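Local coordinates for fiber protein 2 (Fowl adenovirus 1, PDB 2VTW) that forms the C-terminal head of the trimeric short-fibre spike and probably attaches the virion to a receptor on the host cell, at residues Ser3-Thr8 / Thr101-Ala106; Gln36-Asn39 / Leu44-Ser47; Thr73-Ser78 / Gln152-Leu157; Glu132-Ile137 / Gly190-Thr195. All blocks are in the same frame, centred on the assembly; numbering follows the deposited sequence.

Contact 1. Residues Ser3-Thr8 / Thr101-Ala106; sequences SVAAFT and TSFEPA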
loop_
_atom_site.group_PDB
_atom_site.type_symbol
_atom_site.label_atom_id
_atom_site.label_comp_id
_atom_site.label_asym_id
_atom_site.label_seq_id
_atom_site.Cartn_x
_atom_site.Cartn_y
_atom_site.Cartn_z
ATOM N N SER A 3 6.717 -16.739 14.341
ATOM C CA SER A 3 6.032 -16.530 13.073
ATOM C C SER A 3 6.276 -15.120 12.543
ATOM O O SER A 3 5.771 -14.766 11.479
ATOM C CB SER A 3 4.555 -16.811 13.242
ATOM O OG SER A 3 4.039 -16.152 14.383
ATOM N N VAL A 4 7.064 -14.320 13.266
ATOM C CA VAL A 4 7.451 -12.973 12.819
ATOM C C VAL A 4 8.973 -12.780 12.921
ATOM O O VAL A 4 9.570 -13.149 13.932
ATOM C CB VAL A 4 6.733 -11.886 13.660
ATOM C CG1 VAL A 4 7.081 -10.501 13.108
ATOM C CG2 VAL A 4 5.219 -12.111 13.668
ATOM N N ALA A 5 9.596 -12.242 11.873
ATOM C CA ALA A 5 11.030 -11.957 11.830
ATOM C C ALA A 5 11.280 -10.629 11.100
ATOM O O ALA A 5 10.465 -10.221 10.288
ATOM C CB ALA A 5 11.797 -13.078 11.137
ATOM N N ALA A 6 12.411 -9.984 11.413
ATOM C CA ALA A 6 12.832 -8.681 10.871
ATOM C C ALA A 6 14.262 -8.725 10.352
ATOM O O ALA A 6 15.115 -9.371 10.966
ATOM C CB ALA A 6 12.734 -7.611 11.974
ATOM N N PHE A 7 14.526 -8.031 9.245
ATOM C CA PHE A 7 15.882 -7.769 8.740
ATOM C C PHE A 7 16.067 -6.244 8.495
ATOM O O PHE A 7 15.151 -5.575 7.985
ATOM C CB PHE A 7 16.114 -8.546 7.441
ATOM C CG PHE A 7 17.425 -8.263 6.772
ATOM C CD1 PHE A 7 18.637 -8.575 7.402
ATOM C CD2 PHE A 7 17.467 -7.726 5.484
ATOM C CE1 PHE A 7 19.849 -8.337 6.762
ATOM C CE2 PHE A 7 18.688 -7.482 4.837
ATOM C CZ PHE A 7 19.877 -7.800 5.480
ATOM N N THR A 8 17.234 -5.711 8.871
ATOM C CA THR A 8 17.596 -4.301 8.687
ATOM C C THR A 8 18.975 -4.225 8.063
ATOM O O THR A 8 19.899 -4.920 8.491
ATOM C CB THR A 8 17.626 -3.541 10.015
ATOM O OG1 THR A 8 16.386 -3.740 10.690
ATOM C CG2 THR A 8 17.860 -2.029 9.807
ATOM N N THR A 101 16.852 -16.700 4.561
ATOM C CA THR A 101 15.841 -17.306 3.698
ATOM C C THR A 101 14.428 -16.915 4.136
ATOM O O THR A 101 13.461 -17.101 3.392
ATOM C CB THR A 101 15.958 -18.860 3.621
ATOM O OG1 THR A 101 15.707 -19.422 4.896
ATOM C CG2 THR A 101 17.327 -19.302 3.142
ATOM N N SER A 102 14.301 -16.356 5.330
ATOM C CA SER A 102 13.024 -15.848 5.785
ATOM C C SER A 102 12.602 -14.562 5.028
ATOM O O SER A 102 11.441 -14.128 5.144
ATOM C CB SER A 102 13.068 -15.596 7.284
ATOM O OG SER A 102 13.497 -16.745 7.994
ATOM N N PHE A 103 13.510 -13.980 4.243
ATOM C CA PHE A 103 13.223 -12.750 3.512
ATOM C C PHE A 103 13.253 -12.899 2.002
ATOM O O PHE A 103 13.161 -11.912 1.264
ATOM C CB PHE A 103 14.134 -11.631 4.038
ATOM C CG PHE A 103 14.039 -11.502 5.487
ATOM C CD1 PHE A 103 12.966 -10.822 6.072
ATOM C CD2 PHE A 103 14.922 -12.187 6.314
ATOM C CE1 PHE A 103 12.832 -10.774 7.439
ATOM C CE2 PHE A 103 14.776 -12.142 7.692
ATOM C CZ PHE A 103 13.725 -11.438 8.256
ATOM N N GLU A 104 13.330 -14.151 1.548
ATOM C CA GLU A 104 13.222 -14.464 0.150
ATOM C C GLU A 104 11.759 -14.328 -0.255
ATOM O O GLU A 104 10.890 -14.929 0.366
ATOM C CB GLU A 104 13.664 -15.893 -0.119
ATOM C CG GLU A 104 13.713 -16.264 -1.593
ATOM C CD GLU A 104 13.941 -17.771 -1.830
ATOM O OE1 GLU A 104 14.312 -18.493 -0.863
ATOM O OE2 GLU A 104 13.772 -18.193 -3.001
ATOM N N PRO A 105 11.500 -13.551 -1.314
ATOM C CA PRO A 105 10.131 -13.468 -1.823
ATOM C C PRO A 105 9.743 -14.731 -2.586
ATOM O O PRO A 105 10.603 -15.377 -3.212
ATOM C CB PRO A 105 10.203 -12.281 -2.759
ATOM C CG PRO A 105 11.646 -12.313 -3.265
ATOM C CD PRO A 105 12.434 -12.712 -2.080
ATOM N N ALA A 106 8.463 -15.094 -2.532
ATOM C CA ALA A 106 7.969 -16.233 -3.298
ATOM C C ALA A 106 8.169 -16.028 -4.779
ATOM O O ALA A 106 8.253 -14.904 -5.267
ATOM C CB ALA A 106 6.463 -16.527 -2.960
#

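Contact 2. Residues Gln36-Asn39 / Leu44-Ser47; sequences QQIN and LTTS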
loop_
_atom_site.group_PDB
_atom_site.type_symbol
_atom_site.label_atom_id
_atom_site.label_comp_id
_atom_site.label_asym_id
_atom_site.label_seq_id
_atom_site.Cartn_x
_atom_site.Cartn_y
_atom_site.Cartn_z
ATOM N N GLN A 36 14.327 -2.059 5.724
ATOM C CA GLN A 36 13.768 -2.693 6.914
ATOM C C GLN A 36 12.652 -3.593 6.422
ATOM O O GLN A 36 11.683 -3.098 5.824
ATOM C CB GLN A 36 13.226 -1.644 7.878
ATOM C CG GLN A 36 14.331 -0.779 8.540
ATOM C CD GLN A 36 13.792 0.413 9.285
ATOM O OE1 GLN A 36 13.463 1.419 8.665
ATOM N NE2 GLN A 36 13.684 0.312 10.615
ATOM N N GLN A 37 12.818 -4.903 6.603
ATOM C CA GLN A 37 11.819 -5.915 6.184
ATOM C C GLN A 37 11.282 -6.701 7.373
ATOM O O GLN A 37 11.995 -6.909 8.367
ATOM C CB GLN A 37 12.435 -6.885 5.207
ATOM C CG GLN A 37 12.951 -6.232 3.947
ATOM C CD GLN A 37 13.650 -7.189 3.036
ATOM O OE1 GLN A 37 14.733 -7.677 3.356
ATOM N NE2 GLN A 37 13.055 -7.457 1.869
ATOM N N ILE A 38 10.019 -7.111 7.288
ATOM C CA ILE A 38 9.438 -8.041 8.245
ATOM C C ILE A 38 8.774 -9.193 7.469
ATOM O O ILE A 38 8.268 -8.992 6.348
ATOM C CB ILE A 38 8.453 -7.368 9.281
ATOM C CG1 ILE A 38 7.238 -6.786 8.588
ATOM C CG2 ILE A 38 9.201 -6.265 10.181
ATOM C CD1 ILE A 38 5.977 -6.604 9.480
ATOM N N ASN A 39 8.856 -10.401 8.027
ATOM C CA ASN A 39 8.133 -11.567 7.507
ATOM C C ASN A 39 7.147 -11.890 8.596
ATOM O O ASN A 39 7.553 -12.174 9.721
ATOM C CB ASN A 39 9.049 -12.769 7.241
ATOM C CG ASN A 39 8.306 -14.005 6.645
ATOM O OD1 ASN A 39 7.141 -14.237 6.899
ATOM N ND2 ASN A 39 9.022 -14.811 5.906
ATOM N N LEU A 44 5.777 -10.867 3.181
ATOM C CA LEU A 44 6.935 -10.010 3.258
ATOM C C LEU A 44 6.568 -8.540 3.059
ATOM O O LEU A 44 6.049 -8.165 2.012
ATOM C CB LEU A 44 7.934 -10.421 2.165
ATOM C CG LEU A 44 9.328 -9.787 2.205
ATOM C CD1 LEU A 44 10.121 -10.224 3.515
ATOM C CD2 LEU A 44 10.065 -10.147 0.932
ATOM N N THR A 45 6.884 -7.719 4.055
ATOM C CA THR A 45 6.743 -6.253 3.965
ATOM C C THR A 45 8.147 -5.659 4.003
ATOM O O THR A 45 8.902 -5.948 4.921
ATOM C CB THR A 45 5.934 -5.670 5.138
ATOM O OG1 THR A 45 4.603 -6.177 5.111
ATOM C CG2 THR A 45 5.884 -4.150 5.055
ATOM N N THR A 46 8.462 -4.868 2.983
ATOM C CA THR A 46 9.739 -4.250 2.766
ATOM C C THR A 46 9.592 -2.721 2.789
ATOM O O THR A 46 8.867 -2.154 1.970
ATOM C CB THR A 46 10.296 -4.683 1.382
ATOM O OG1 THR A 46 10.583 -6.093 1.403
ATOM C CG2 THR A 46 11.561 -3.884 0.984
ATOM N N SER A 47 10.281 -2.063 3.713
ATOM C CA SER A 47 10.385 -0.593 3.745
ATOM C C SER A 47 11.781 -0.174 3.314
ATOM O O SER A 47 12.781 -0.628 3.884
ATOM C CB SER A 47 10.077 -0.051 5.136
ATOM O OG SER A 47 10.350 1.343 5.205
HETATM O O HOH W 1 12.985 1.609 5.956
#

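Contact 3. Residues Thr73-Ser78 / Gln152-Leu157; sequences TVWVSS and QVTPVL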
loop_
_atom_site.group_PDB
_atom_site.type_symbol
_atom_site.label_atom_id
_atom_site.label_comp_id
_atom_site.label_asym_id
_atom_site.label_seq_id
_atom_site.Cartn_x
_atom_site.Cartn_y
_atom_site.Cartn_z
ATOM N N THR A 73 17.181 1.574 -11.049
ATOM C CA THR A 73 16.729 0.350 -10.379
ATOM C C THR A 73 17.593 0.039 -9.179
ATOM O O THR A 73 18.829 0.172 -9.222
ATOM C CB THR A 73 16.718 -0.840 -11.352
ATOM O OG1 THR A 73 15.866 -0.531 -12.456
ATOM C CG2 THR A 73 16.263 -2.151 -10.675
ATOM N N VAL A 74 16.927 -0.357 -8.107
ATOM C CA VAL A 74 17.544 -0.907 -6.920
ATOM C C VAL A 74 16.998 -2.351 -6.733
ATOM O O VAL A 74 15.785 -2.593 -6.819
ATOM C CB VAL A 74 17.230 -0.044 -5.677
ATOM C CG1 VAL A 74 17.758 -0.710 -4.374
ATOM C CG2 VAL A 74 17.843 1.330 -5.850
ATOM N N TRP A 75 17.912 -3.300 -6.530
ATOM C CA TRP A 75 17.581 -4.697 -6.251
ATOM C C TRP A 75 17.633 -4.974 -4.769
ATOM O O TRP A 75 18.658 -4.749 -4.143
ATOM C CB TRP A 75 18.573 -5.625 -6.975
ATOM C CG TRP A 75 18.288 -5.721 -8.415
ATOM C CD1 TRP A 75 18.874 -5.017 -9.409
ATOM C CD2 TRP A 75 17.307 -6.567 -9.037
ATOM N NE1 TRP A 75 18.321 -5.365 -10.616
ATOM C CE2 TRP A 75 17.351 -6.312 -10.410
ATOM C CE3 TRP A 75 16.376 -7.487 -8.556
ATOM C CZ2 TRP A 75 16.525 -6.972 -11.313
ATOM C CZ3 TRP A 75 15.563 -8.135 -9.445
ATOM C CH2 TRP A 75 15.641 -7.888 -10.805
ATOM N N VAL A 76 16.530 -5.431 -4.179
ATOM C CA VAL A 76 16.579 -5.938 -2.796
ATOM C C VAL A 76 16.730 -7.457 -2.848
ATOM O O VAL A 76 15.962 -8.152 -3.555
ATOM C CB VAL A 76 15.360 -5.543 -1.951
ATOM C CG1 VAL A 76 15.354 -6.270 -0.617
ATOM C CG2 VAL A 76 15.364 -4.040 -1.734
ATOM N N SER A 77 17.716 -7.955 -2.096
ATOM C CA SER A 77 18.134 -9.359 -2.156
ATOM C C SER A 77 18.208 -9.911 -0.771
ATOM O O SER A 77 18.533 -9.183 0.156
ATOM C CB SER A 77 19.488 -9.490 -2.851
ATOM O OG SER A 77 19.911 -10.847 -2.920
ATOM N N SER A 78 17.805 -11.182 -0.646
ATOM C CA SER A 78 18.017 -11.993 0.529
ATOM C C SER A 78 19.235 -12.959 0.347
ATOM O O SER A 78 19.547 -13.694 1.263
ATOM C CB SER A 78 16.773 -12.834 0.835
ATOM O OG SER A 78 16.495 -13.753 -0.222
ATOM N N GLN A 152 8.554 -5.234 -8.507
ATOM C CA GLN A 152 8.382 -6.477 -9.229
ATOM C C GLN A 152 9.328 -7.551 -8.683
ATOM O O GLN A 152 10.559 -7.446 -8.812
ATOM C CB GLN A 152 8.630 -6.261 -10.715
ATOM C CG GLN A 152 8.412 -7.500 -11.614
ATOM C CD GLN A 152 9.091 -7.320 -12.955
ATOM O OE1 GLN A 152 8.622 -6.568 -13.809
ATOM N NE2 GLN A 152 10.227 -7.985 -13.136
ATOM N N VAL A 153 8.757 -8.573 -8.052
ATOM C CA VAL A 153 9.546 -9.769 -7.721
ATOM C C VAL A 153 9.938 -10.448 -9.049
ATOM O O VAL A 153 9.096 -10.694 -9.915
ATOM C CB VAL A 153 8.779 -10.715 -6.834
ATOM C CG1 VAL A 153 9.506 -12.062 -6.711
ATOM C CG2 VAL A 153 8.574 -10.081 -5.476
ATOM N N THR A 154 11.223 -10.723 -9.206
ATOM C CA THR A 154 11.795 -11.086 -10.502
ATOM C C THR A 154 12.802 -12.226 -10.333
ATOM O O THR A 154 13.589 -12.209 -9.390
ATOM C CB THR A 154 12.584 -9.881 -11.101
ATOM O OG1 THR A 154 11.764 -8.691 -11.096
ATOM C CG2 THR A 154 13.037 -10.192 -12.481
ATOM N N PRO A 155 12.773 -13.219 -11.225
ATOM C CA PRO A 155 13.842 -14.249 -11.223
ATOM C C PRO A 155 15.144 -13.718 -11.826
ATOM O O PRO A 155 15.126 -13.224 -12.934
ATOM C CB PRO A 155 13.278 -15.368 -12.105
ATOM C CG PRO A 155 12.167 -14.778 -12.860
ATOM C CD PRO A 155 11.768 -13.457 -12.257
ATOM N N VAL A 156 16.248 -13.821 -11.093
ATOM C CA VAL A 156 17.538 -13.300 -11.577
ATOM C C VAL A 156 18.496 -14.465 -11.921
ATOM O O VAL A 156 18.808 -15.274 -11.058
ATOM C CB VAL A 156 18.185 -12.362 -10.545
ATOM C CG1 VAL A 156 19.443 -11.717 -11.113
ATOM C CG2 VAL A 156 17.187 -11.283 -10.095
ATOM N N LEU A 157 18.921 -14.555 -13.182
ATOM C CA LEU A 157 19.812 -15.641 -13.595
ATOM C C LEU A 157 21.258 -15.235 -13.286
ATOM O O LEU A 157 21.833 -14.370 -13.953
ATOM C CB LEU A 157 19.618 -16.017 -15.066
ATOM C CG LEU A 157 20.307 -17.309 -15.556
ATOM C CD1 LEU A 157 19.779 -18.573 -14.886
ATOM C CD2 LEU A 157 20.185 -17.399 -17.063
#

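Contact 4. Residues Glu132-Ile137 / Gly190-Thr195; sequences ESYRPI and GPVVHT. With SO4 (sulfate ion), chain N.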
loop_
_atom_site.group_PDB
_atom_site.type_symbol
_atom_site.label_atom_id
_atom_site.label_comp_id
_atom_site.label_asym_id
_atom_site.label_seq_id
_atom_site.Cartn_x
_atom_site.Cartn_y
_atom_site.Cartn_z
ATOM N N GLU A 132 3.647 2.812 -7.307
ATOM C CA GLU A 132 3.323 3.736 -6.232
ATOM C C GLU A 132 3.933 5.115 -6.500
ATOM O O GLU A 132 5.033 5.210 -7.015
ATOM C CB GLU A 132 3.877 3.203 -4.920
ATOM C CG GLU A 132 3.209 1.916 -4.405
ATOM C CD GLU A 132 1.846 2.117 -3.747
ATOM O OE1 GLU A 132 1.158 3.175 -3.922
ATOM O OE2 GLU A 132 1.463 1.168 -3.030
ATOM N N SER A 133 3.234 6.179 -6.118
ATOM C CA SER A 133 3.682 7.547 -6.405
ATOM C C SER A 133 4.264 8.212 -5.181
ATOM O O SER A 133 3.654 8.205 -4.136
ATOM C CB SER A 133 2.527 8.380 -6.982
ATOM O OG SER A 133 1.979 7.742 -8.153
ATOM N N TYR A 134 5.473 8.766 -5.309
ATOM C CA TYR A 134 6.127 9.470 -4.194
ATOM C C TYR A 134 6.595 10.846 -4.618
ATOM O O TYR A 134 6.868 11.109 -5.788
ATOM C CB TYR A 134 7.367 8.698 -3.656
ATOM C CG TYR A 134 7.019 7.358 -3.148
ATOM C CD1 TYR A 134 6.887 7.104 -1.789
ATOM C CD2 TYR A 134 6.795 6.327 -4.043
ATOM C CE1 TYR A 134 6.523 5.834 -1.345
ATOM C CE2 TYR A 134 6.437 5.085 -3.617
ATOM C CZ TYR A 134 6.291 4.848 -2.275
ATOM O OH TYR A 134 5.937 3.574 -1.925
ATOM N N ARG A 135 6.686 11.720 -3.639
ATOM C CA ARG A 135 7.435 12.943 -3.826
ATOM C C ARG A 135 8.667 12.887 -2.931
ATOM O O ARG A 135 8.546 12.757 -1.719
ATOM C CB ARG A 135 6.593 14.171 -3.515
ATOM C CG ARG A 135 7.350 15.465 -3.771
ATOM C CD ARG A 135 6.590 16.689 -3.305
ATOM N NE ARG A 135 5.535 17.068 -4.253
ATOM C CZ ARG A 135 4.227 17.124 -3.992
ATOM N NH1 ARG A 135 3.742 16.855 -2.801
ATOM N NH2 ARG A 135 3.381 17.511 -4.952
ATOM N N PRO A 136 9.854 13.016 -3.538
ATOM C CA PRO A 136 11.085 13.053 -2.765
ATOM C C PRO A 136 11.456 14.461 -2.281
ATOM O O PRO A 136 10.839 15.453 -2.685
ATOM C CB PRO A 136 12.121 12.593 -3.777
ATOM C CG PRO A 136 11.649 13.155 -5.044
ATOM C CD PRO A 136 10.127 13.182 -4.981
ATOM N N ILE A 137 12.504 14.512 -1.470
ATOM C CA ILE A 137 13.087 15.742 -0.938
ATOM C C ILE A 137 14.405 16.055 -1.696
ATOM O O ILE A 137 15.233 15.153 -1.907
ATOM C CB ILE A 137 13.417 15.554 0.550
ATOM C CG1 ILE A 137 12.281 16.064 1.448
ATOM C CG2 ILE A 137 14.676 16.320 0.913
ATOM C CD1 ILE A 137 12.527 17.448 2.015
ATOM N N GLY A 190 11.385 8.064 0.192
ATOM C CA GLY A 190 10.841 6.999 1.024
ATOM C C GLY A 190 9.972 7.514 2.149
ATOM O O GLY A 190 9.764 8.727 2.273
ATOM N N PRO A 191 9.483 6.598 2.998
ATOM C CA PRO A 191 9.687 5.141 2.872
ATOM C C PRO A 191 8.869 4.550 1.728
ATOM O O PRO A 191 7.687 4.873 1.577
ATOM C CB PRO A 191 9.219 4.590 4.221
ATOM C CG PRO A 191 8.288 5.622 4.770
ATOM C CD PRO A 191 8.670 6.949 4.164
ATOM N N VAL A 192 9.523 3.757 0.883
ATOM C CA VAL A 192 8.847 3.049 -0.189
ATOM C C VAL A 192 8.490 1.687 0.369
ATOM O O VAL A 192 9.400 0.925 0.712
ATOM C CB VAL A 192 9.751 2.904 -1.392
ATOM C CG1 VAL A 192 9.059 2.084 -2.494
ATOM C CG2 VAL A 192 10.187 4.297 -1.906
ATOM N N VAL A 193 7.191 1.381 0.499
ATOM C CA VAL A 193 6.779 0.158 1.183
ATOM C C VAL A 193 6.169 -0.780 0.160
ATOM O O VAL A 193 5.302 -0.385 -0.641
ATOM C CB VAL A 193 5.853 0.393 2.401
ATOM C CG1 VAL A 193 5.485 -0.900 3.055
ATOM C CG2 VAL A 193 6.498 1.325 3.444
ATOM N N HIS A 194 6.686 -2.011 0.145
ATOM C CA HIS A 194 6.244 -3.061 -0.763
ATOM C C HIS A 194 5.785 -4.234 0.051
ATOM O O HIS A 194 6.428 -4.575 1.029
ATOM C CB HIS A 194 7.404 -3.514 -1.640
ATOM C CG HIS A 194 7.036 -4.578 -2.614
ATOM N ND1 HIS A 194 7.552 -5.850 -2.546
ATOM C CD2 HIS A 194 6.160 -4.579 -3.650
ATOM C CE1 HIS A 194 7.051 -6.575 -3.527
ATOM N NE2 HIS A 194 6.201 -5.831 -4.208
ATOM N N THR A 195 4.672 -4.858 -0.351
ATOM C CA THR A 195 4.227 -6.104 0.255
ATOM C C THR A 195 4.106 -7.197 -0.817
ATOM O O THR A 195 3.647 -6.971 -1.946
ATOM C CB THR A 195 2.896 -5.937 1.047
ATOM O OG1 THR A 195 3.064 -4.968 2.074
ATOM C CG2 THR A 195 2.457 -7.239 1.714
HETATM S S SO4 N . 4.095 20.526 -6.884
HETATM O O1 SO4 N . 4.077 19.097 -7.245
HETATM O O2 SO4 N . 5.407 20.910 -6.354
HETATM O O3 SO4 N . 3.930 21.292 -8.109
HETATM O O4 SO4 N . 3.047 20.893 -5.925
HETATM O O HOH W 2 5.130 3.490 0.350
HETATM O O HOH W 3 9.483 10.436 -0.197
#

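Contact 1. Residues Ser3-Thr8 / Thr101-Ala106
The extended backbone from Ala5 to Phe7 passes the loop at Phe103 with a gap between the two chains, the CA atoms of Phe7 and Phe103 lying 7.7 Å apart. The ring of Phe103 fills that gap. It enters with its CZ end first, and CZ comes within 3.5 Å of the carbonyl carbon of Ala6. The CB of Phe7 sits over the middle of one ring face, 3.7 Å from the Phe103 centroid. It is only 7° off the ring normal, which makes this a CH-pi contact. Ser102 CB lies against the opposite face, nearer the rim. At the edge, Phe103 CE1 meets the carbonyl oxygen of Ala5 at 3.7 Å, close to the ring plane. Ala5 CB touches CZ of Phe103 at 3.8 Å. With CG anti to the backbone N (chi1 175°), Phe7 sends its own ring away from Phe103. The two ring planes meet at 38°, so they neither stack nor form a T. Leu93 and Gln37 also touch Phe103. On the far side of the strand, Val4 packs on Val4 of the third subunit and Ala6 on Met41 of the second. The contact is mainly apolar and rests on shape: one aromatic ring, held between Ser102 CB and Phe7 CB, ties a loop to the strand lining the trimer interface.

Contact 2. Residues Gln36-Asn39 / Leu44-Ser47
Gln37 and Thr46 stand side by side on neighbouring antiparallel strands, pointing the same way from a non-hydrogen-bonded pair. The CB of Gln37 starts 3.7 Å from Thr45 O. Its CG lies anti to the carbonyl carbon (chi1 -60°) and comes within 3.5 Å of Thr46 OG1. The chain then runs on extended to CD. At the tip, NE2 donates to Thr46 OG1 across 2.9 Å. This bond is nearly straight, 173° at the hydrogen, and the hydroxyl oxygen lies in the amide plane. This probably sets which way the buried amide is turned. A methyl, Leu44 CD2, reaches NE2 at 4.1 Å.

Ile38 and Thr45 occupy the other face of the sheet. They too lie alongside each other, with Ile38 CG1 3.9 Å from Thr45 CB. Their backbones form a hydrogen-bonded pair, and so do those of Gln36 and Ser47, giving four N-H to O=C bonds in all. Gln36 OE1 and Ser47 meet through a water. That water donates to OE1 at 2.8 Å, is bonded to Ser47 OG, and makes a weak bond to Ser47 O. Pro197 of the second subunit packs on both Gln36 and Ser47.

Both strands have further partners in the sheet: Gln37 pairs with Phe7, and Thr46 with His194. Hydrogen-bonded and non-hydrogen-bonded pairs alternate as in any antiparallel pairing. Because strands 28-40 and 43-53 follow each other through a short turn, they form a beta hairpin, here in the antiparallel beta-sandwich of a fibre head.

Contact 3. Residues Thr73-Ser78 / Gln152-Leu157
Trp75 meets Thr154 and Val156 with the far end of its six-membered ring. The two strands do not pair directly, and the CA atoms of Trp75 and Thr154 are 9.6 Å apart. Strand 163-173 pairs with both of them, and the indole reaches across it, touching Leu166 and Ala168. A chi1 of -76° sets CG beside the backbone N, and this carries the indole toward strand 147-157.

The two partners meet the indole differently. Thr154 crosses the Trp75 side chain at about a right angle, and its CB sits at the ring edge, in the plane. That CB is 3.7 Å from Trp75 CH2. Thr154 CG2 is close to the same ring atom, at 3.9 Å. Val156 comes from the opposite direction to Trp75. Its CG2 approaches obliquely and lies 3.6 Å from Trp75 CZ3.

The hydroxyl of Thr154 is used within its own strand. It donates to Gln152 O across 2.9 Å, from well above the carbonyl plane. It also accepts from Gln152 NE2 in a short bond of 2.6 Å, bent to 143° at the hydrogen. Gln152 NE2 has a second partner in Tyr124 OH, and Gln152 OE1 takes the backbone N-H groups of Arg127 and Phe128. The ring of Phe115 lies nearly parallel to that of Trp75.

The closest approaches to the indole are carbon to carbon, while the buried threonine oxygen, which also lies near the ring, is satisfied by Gln152, so a mainly apolar core contact tolerates a hydroxyl.

Contact 4. Residues Glu132-Ile137 / Gly190-Thr195
Tyr134 and Val192 span a place where two antiparallel strands of the head's sheet, 129-140 and 185-197, have splayed apart. The short segments run at 176° but approach no closer than 8.6 Å between axes, so side chains and water fill the space. Tyr134 has chi1 -60°, CG opposite its carbonyl carbon, and this sends the ring across the gap. Val192 CG2 lies over one face, offset toward the rim, 4.0 Å from the ring centroid. Val192 CG1 turns toward the end of the ring, 3.5 Å from Tyr134 OH. The ring's CE1 also comes within 3.3 Å of Pro191 O. One water near this hydroxyl accepts from Val193 N at 3.0 Å and donates to Pro191 O, whose residue follows a cis peptide bond. Its spacing to Tyr134 OH is too short to be trusted. A second water links the backbones: it donates to Arg135 O at 2.9 Å and accepts from Gly190 N. Arg135 leaves from the other side of its strand. Its NH2 donates to a sulfate oxygen, O1, at 2.9 Å. The ion, probably from the crystallisation liquor, is also held by Arg127 of the second subunit. Beyond the gap, Ile137 pairs with Ala188. Glu132 and Tyr134 pair with strand 147-157, Val192 and His194 pair with strand 43-53, and residues 133-135 form an antiparallel ladder with a strand of the second subunit.

How the contacts relate
Contacts 1 and 2 are neighbours, with centres about 7 Å apart. Ser102 O and Asn39 ND2, 2.6 Å apart, probably share a hydrogen bond, and Ala5 O lies 2.8 Å from Asn39 N. Contact 2 leads on to contact 4 through a probable bond of 2.8 Å between Thr46 N and His194 O. Contact 3 lies nearest the chain's centre and meets contact 2 where Val76 CG1 packs on Gln37 NE2. Contacts 1 and 4 do not touch; their centres are about 20 Å apart. Contacts 1, 2 and 4 all reach the second subunit, whereas contact 3 meets no other chain. The sulfate lies beside contact 4, at the subunit boundary.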